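Local coordinates for uncharacterized protein Tm1679 (Thermotoga maritima, PDB 3H3E) that is a zinc-binding member of the metallo-beta-lactamase superfamily, probably a metal-dependent hydrolase or transferase whose substrate is not established, at residues A[72-77]-A[234-239]; A[94-99]-A[156-161]. The protein carries 2 engineered substitutions. All blocks are in the same frame, centred on the assembly; numbering follows the deposited sequence.

Contact 1 (A[72-77]-A[234-239])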
loop_
_atom_site.group_PDB
_atom_site.type_symbol
_atom_site.label_atom_id
_atom_site.label_comp_id
_atom_site.label_asym_id
_atom_site.label_seq_id
_atom_site.Cartn_x
_atom_site.Cartn_y
_atom_site.Cartn_z
ATOM N N TYR A 72 9.646 -4.101 -6.458
ATOM C CA TYR A 72 10.892 -4.010 -5.687
ATOM C C TYR A 72 10.839 -3.015 -4.514
ATOM O O TYR A 72 11.393 -3.278 -3.463
ATOM C CB TYR A 72 12.049 -3.629 -6.630
ATOM C CG TYR A 72 12.007 -2.183 -7.056
ATOM C CD1 TYR A 72 12.843 -1.238 -6.475
ATOM C CD2 TYR A 72 11.101 -1.753 -8.004
ATOM C CE1 TYR A 72 12.786 0.093 -6.841
ATOM C CE2 TYR A 72 11.034 -0.430 -8.376
ATOM C CZ TYR A 72 11.878 0.488 -7.791
ATOM O OH TYR A 72 11.810 1.809 -8.175
ATOM N N ASP A 73 10.182 -1.873 -4.705
ATOM C CA ASP A 73 10.122 -0.824 -3.691
ATOM C C ASP A 73 9.125 -1.141 -2.573
ATOM O O ASP A 73 8.963 -0.349 -1.650
ATOM C CB ASP A 73 9.830 0.565 -4.312
ATOM C CG ASP A 73 8.562 0.592 -5.168
ATOM O OD1 ASP A 73 8.407 -0.317 -5.994
ATOM O OD2 ASP A 73 7.706 1.506 -5.019
ATOM N N HIS A 74 8.465 -2.295 -2.652
ATOM C CA HIS A 74 7.501 -2.701 -1.627
ATOM C C HIS A 74 7.885 -4.016 -0.988
ATOM O O HIS A 74 7.653 -4.233 0.196
ATOM C CB HIS A 74 6.081 -2.759 -2.205
ATOM C CG HIS A 74 5.612 -1.436 -2.718
ATOM N ND1 HIS A 74 4.681 -0.669 -2.054
ATOM C CD2 HIS A 74 6.006 -0.708 -3.790
ATOM C CE1 HIS A 74 4.497 0.461 -2.717
ATOM N NE2 HIS A 74 5.294 0.465 -3.773
ATOM N N ALA A 75 8.505 -4.886 -1.768
ATOM C CA ALA A 75 8.872 -6.206 -1.278
ATOM C C ALA A 75 10.376 -6.343 -1.002
ATOM O O ALA A 75 10.835 -7.394 -0.572
ATOM C CB ALA A 75 8.414 -7.269 -2.272
ATOM N N GLY A 76 11.138 -5.275 -1.223
ATOM C CA GLY A 76 12.581 -5.367 -1.203
ATOM C C GLY A 76 13.218 -5.538 0.157
ATOM O O GLY A 76 14.204 -6.248 0.297
ATOM N N GLY A 77 12.672 -4.875 1.166
ATOM C CA GLY A 77 13.212 -4.986 2.502
ATOM C C GLY A 77 12.990 -6.351 3.115
ATOM O O GLY A 77 13.476 -6.629 4.202
ATOM N N PRO A 234 -1.545 10.778 1.957
ATOM C CA PRO A 234 -0.998 10.287 0.685
ATOM C C PRO A 234 0.522 10.177 0.705
ATOM O O PRO A 234 1.201 11.169 0.973
ATOM C CB PRO A 234 -1.433 11.368 -0.318
ATOM C CG PRO A 234 -2.235 12.386 0.476
ATOM C CD PRO A 234 -1.846 12.213 1.900
ATOM N N CYS A 235 1.045 8.995 0.404
ATOM C CA CYS A 235 2.481 8.753 0.483
ATOM C C CYS A 235 3.071 8.311 -0.846
ATOM O O CYS A 235 2.336 8.105 -1.801
ATOM C CB CYS A 235 2.750 7.652 1.500
ATOM S SG CYS A 235 1.907 7.840 3.047
ATOM N N HIS A 236 4.398 8.167 -0.895
ATOM C CA HIS A 236 5.052 7.342 -1.916
ATOM C C HIS A 236 4.738 7.813 -3.338
ATOM O O HIS A 236 5.007 8.969 -3.689
ATOM C CB HIS A 236 4.642 5.871 -1.702
ATOM C CG HIS A 236 5.434 4.881 -2.500
ATOM N ND1 HIS A 236 6.791 5.003 -2.709
ATOM C CD2 HIS A 236 5.059 3.733 -3.120
ATOM C CE1 HIS A 236 7.211 3.982 -3.442
ATOM N NE2 HIS A 236 6.181 3.198 -3.709
ATOM N N CYS A 237 4.147 6.937 -4.147
ATOM C CA CYS A 237 3.863 7.267 -5.552
ATOM C C CYS A 237 2.995 8.520 -5.805
ATOM O O CYS A 237 3.113 9.154 -6.851
ATOM C CB CYS A 237 3.348 6.054 -6.382
ATOM S SG CYS A 237 2.723 4.512 -5.580
ATOM N N THR A 238 2.166 8.893 -4.839
ATOM C CA THR A 238 1.067 9.830 -5.079
ATOM C C THR A 238 1.373 11.048 -5.968
ATOM O O THR A 238 0.772 11.204 -7.022
ATOM C CB THR A 238 0.397 10.254 -3.769
ATOM O OG1 THR A 238 0.044 9.083 -3.019
ATOM C CG2 THR A 238 -0.857 11.051 -4.063
ATOM N N GLY A 239 2.285 11.914 -5.551
ATOM C CA GLY A 239 2.663 13.037 -6.388
ATOM C C GLY A 239 2.223 14.394 -5.879
ATOM O O GLY A 239 1.098 14.550 -5.421
#
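The imidazole of His236 is met at its edge, near its own plane, by both Asp73 OD2 and His74 NE2, and its NE2 is the atom both reach. The carboxylate of Asp73 is turned 39° from that ring. The His74 ring comes from the opposite direction with its plane at 69° to His236 and the ring centroids 4.6 Å apart; the two rings meet obliquely. His236 NE2 lies 2.6 Å from Asp73 OD2 and 2.9 Å from His74 NE2, both as weak, strongly bent hydrogen bonds. Since one imidazole nitrogen cannot donate and accept together, the two cannot both be formed in one state. His236 extends across because its CG is anti to the backbone N (chi1 -169°). It leaves a type II' turn, Cys235 to Thr238, in which Cys235 O accepts both Thr238 N and Thr238 OG1, the hydroxyl at 2.8 Å from that oxygen. On their far nitrogens, His74 ND1 is bonded to Asp43 and His236 ND1 to Asp21, fixing how each ring is rotated. Asp73 and His74 belong to the HxHxDH motif of the metallo-beta-lactamase fold, just after the zinc ligands His69 and His71. Three donor atoms converging with such bent bonds are consistent with a second metal site, modelled without its ion, beside the zinc held by His69, His71 and His182.

Contact 2 (A[94-99]-A[156-161]); sequences DQKYSG and RKDLFE
Lys96 NZ is gripped by two carboxylates, Asp158 across the contact and Asp162 a little further along the chain. The bridge to Asp158 OD2 is 2.9 Å long and uses the syn lone pair of that oxygen. In the four-stranded antiparallel sheet of this metallo-beta-lactamase fold it ties strand 95-98 to the loop that follows strand 155-157, the two strands standing on either side of 147-150, so the lysine reaches past that intervening strand. Its chain runs nearly extended as far as CE and then bends at the last torsion (chi4 -68°), crossing Asp158 at about a right angle; CD passes 3.5 Å from Asp158 OD2 on the way. The carboxylate is in turn set by its own loop. A chi1 of -168° sets CG anti to the backbone N and brings OD2 to the lysine, while OD1 accepts Phe160 N at 2.9 Å, the closure of an Asx turn. That N-H approaches from above the carboxylate plane, 49° out of it. The two oxygens therefore divide the work, OD2 holding the lysine and OD1 the turn.

Phe160, at the end of this turn, lays its ring alongside Asp158 OD2 and the lysine end. The ring stacks on the zinc ligand His182 and meets Phe147 edge-to-face, which places the loop beside the metal site. Lys96 also touches His71, another zinc ligand. Asp158 OD2 sits 3.6 Å above one face of the Phe160 ring, offset toward its rim, and Lys96 NZ stands obliquely to the same ring, 3.8 Å from CD2.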
loop_
_atom_site.group_PDB
_atom_site.type_symbol
_atom_site.label_atom_id
_atom_site.label_comp_id
_atom_site.label_asym_id
_atom_site.label_seq_id
_atom_site.Cartn_x
_atom_site.Cartn_y
_atom_site.Cartn_z
ATOM N N ASP A 94 5.045 -13.506 -10.176
ATOM C CA ASP A 94 5.369 -13.235 -11.574
ATOM C C ASP A 94 6.330 -12.074 -11.633
ATOM O O ASP A 94 6.280 -11.184 -10.807
ATOM C CB ASP A 94 4.109 -12.919 -12.373
ATOM C CG ASP A 94 3.133 -14.073 -12.398
ATOM O OD1 ASP A 94 3.572 -15.218 -12.197
ATOM O OD2 ASP A 94 1.927 -13.837 -12.622
ATOM N N GLN A 95 7.222 -12.088 -12.607
ATOM C CA GLN A 95 8.321 -11.138 -12.612
ATOM C C GLN A 95 7.920 -9.849 -13.292
ATOM O O GLN A 95 7.582 -9.834 -14.465
ATOM C CB GLN A 95 9.586 -11.763 -13.222
ATOM C CG GLN A 95 10.288 -12.784 -12.279
ATOM C CD GLN A 95 10.408 -12.323 -10.794
ATOM O OE1 GLN A 95 10.296 -11.137 -10.475
ATOM N NE2 GLN A 95 10.643 -13.280 -9.898
ATOM N N LYS A 96 7.939 -8.764 -12.529
ATOM C CA LYS A 96 7.376 -7.501 -12.977
ATOM C C LYS A 96 8.396 -6.646 -13.695
ATOM O O LYS A 96 9.537 -6.532 -13.256
ATOM C CB LYS A 96 6.814 -6.727 -11.794
ATOM C CG LYS A 96 5.551 -7.308 -11.195
ATOM C CD LYS A 96 4.831 -6.243 -10.372
ATOM C CE LYS A 96 3.669 -6.810 -9.586
ATOM N NZ LYS A 96 2.573 -7.258 -10.472
ATOM N N TYR A 97 7.972 -6.051 -14.805
ATOM C CA TYR A 97 8.797 -5.103 -15.541
ATOM C C TYR A 97 8.128 -3.750 -15.616
ATOM O O TYR A 97 6.905 -3.629 -15.586
ATOM C CB TYR A 97 9.108 -5.602 -16.947
ATOM C CG TYR A 97 10.155 -6.687 -16.967
ATOM C CD1 TYR A 97 9.843 -7.992 -16.614
ATOM C CD2 TYR A 97 11.462 -6.402 -17.335
ATOM C CE1 TYR A 97 10.807 -8.983 -16.631
ATOM C CE2 TYR A 97 12.432 -7.384 -17.352
ATOM C CZ TYR A 97 12.102 -8.669 -17.001
ATOM O OH TYR A 97 13.074 -9.643 -17.031
ATOM N N SER A 98 8.949 -2.721 -15.702
ATOM C CA SER A 98 8.437 -1.380 -15.837
ATOM C C SER A 98 9.138 -0.737 -17.018
ATOM O O SER A 98 10.208 -0.161 -16.883
ATOM C CB SER A 98 8.671 -0.594 -14.566
ATOM O OG SER A 98 8.100 0.683 -14.715
ATOM N N GLY A 99 8.521 -0.843 -18.187
ATOM C CA GLY A 99 9.223 -0.574 -19.409
ATOM C C GLY A 99 10.091 -1.786 -19.657
ATOM O O GLY A 99 9.615 -2.920 -19.622
ATOM N N ARG A 156 3.365 -10.207 -20.844
ATOM C CA ARG A 156 2.066 -9.573 -21.023
ATOM C C ARG A 156 2.068 -8.202 -20.361
ATOM O O ARG A 156 2.987 -7.857 -19.630
ATOM C CB ARG A 156 0.961 -10.435 -20.404
ATOM C CG ARG A 156 0.827 -11.830 -20.993
ATOM C CD ARG A 156 0.275 -11.780 -22.408
ATOM N NE ARG A 156 0.192 -13.106 -23.017
ATOM C CZ ARG A 156 1.175 -13.689 -23.699
ATOM N NH1 ARG A 156 2.340 -13.074 -23.876
ATOM N NH2 ARG A 156 0.993 -14.898 -24.204
ATOM N N LYS A 157 1.031 -7.423 -20.609
ATOM C CA LYS A 157 0.830 -6.181 -19.879
ATOM C C LYS A 157 0.426 -6.528 -18.442
ATOM O O LYS A 157 -0.160 -7.577 -18.200
ATOM C CB LYS A 157 -0.244 -5.347 -20.579
ATOM C CG LYS A 157 -0.194 -3.876 -20.270
ATOM C CD LYS A 157 0.821 -3.107 -21.110
ATOM C CE LYS A 157 1.001 -1.704 -20.517
ATOM N NZ LYS A 157 1.921 -0.820 -21.281
ATOM N N ASP A 158 0.749 -5.671 -17.481
ATOM C CA ASP A 158 0.521 -5.996 -16.068
ATOM C C ASP A 158 -0.735 -5.312 -15.542
ATOM O O ASP A 158 -0.809 -4.076 -15.536
ATOM C CB ASP A 158 1.732 -5.565 -15.231
ATOM C CG ASP A 158 1.712 -6.131 -13.817
ATOM O OD1 ASP A 158 0.757 -6.841 -13.447
ATOM O OD2 ASP A 158 2.666 -5.860 -13.062
ATOM N N LEU A 159 -1.717 -6.104 -15.101
ATOM C CA LEU A 159 -2.960 -5.553 -14.552
ATOM C C LEU A 159 -2.983 -5.596 -13.023
ATOM O O LEU A 159 -3.952 -5.186 -12.381
ATOM C CB LEU A 159 -4.185 -6.271 -15.120
ATOM C CG LEU A 159 -4.421 -6.318 -16.641
ATOM C CD1 LEU A 159 -5.908 -6.368 -16.880
ATOM C CD2 LEU A 159 -3.834 -5.140 -17.390
ATOM N N PHE A 160 -1.903 -6.104 -12.451
ATOM C CA PHE A 160 -1.723 -6.122 -11.012
ATOM C C PHE A 160 -2.725 -7.005 -10.295
ATOM O O PHE A 160 -3.324 -6.620 -9.298
ATOM C CB PHE A 160 -1.678 -4.703 -10.462
ATOM C CG PHE A 160 -0.500 -3.931 -10.952
ATOM C CD1 PHE A 160 -0.558 -3.243 -12.145
ATOM C CD2 PHE A 160 0.687 -3.934 -10.248
ATOM C CE1 PHE A 160 0.554 -2.543 -12.619
ATOM C CE2 PHE A 160 1.799 -3.233 -10.714
ATOM C CZ PHE A 160 1.732 -2.541 -11.890
ATOM N N GLU A 161 -2.867 -8.217 -10.814
ATOM C CA GLU A 161 -3.706 -9.226 -10.198
ATOM C C GLU A 161 -3.163 -9.594 -8.820
ATOM O O GLU A 161 -3.810 -10.326 -8.062
ATOM C CB GLU A 161 -3.756 -10.467 -11.080
ATOM C CG GLU A 161 -4.171 -10.218 -12.508
ATOM C CD GLU A 161 -5.666 -10.051 -12.663
ATOM O OE1 GLU A 161 -6.377 -9.948 -11.636
ATOM O OE2 GLU A 161 -6.135 -10.021 -13.822
#

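How the contacts relate
Contact 2 is buried at all three touching residues, contact 1 at two of its three, yet contact 1 lies deeper: its centre is about 7 Å from the centre of the chain, that of contact 2 about 17 Å. Their own centres are about 16 Å apart and they do not touch. They share no helix or strand. Contact 1 brings the short helix 72-75 to the end of strand 231-235, whereas contact 2 lies within the small sheet and the loop after it. The chemistry follows the place: imidazoles and a carboxylate gathered beside the zinc, perhaps round a second, empty metal site, in one, an ordinary salt bridge and an aromatic ring in the other. The zinc is the common neighbour, about 4 Å from the His74 side chain and about 5 Å from that of Phe160.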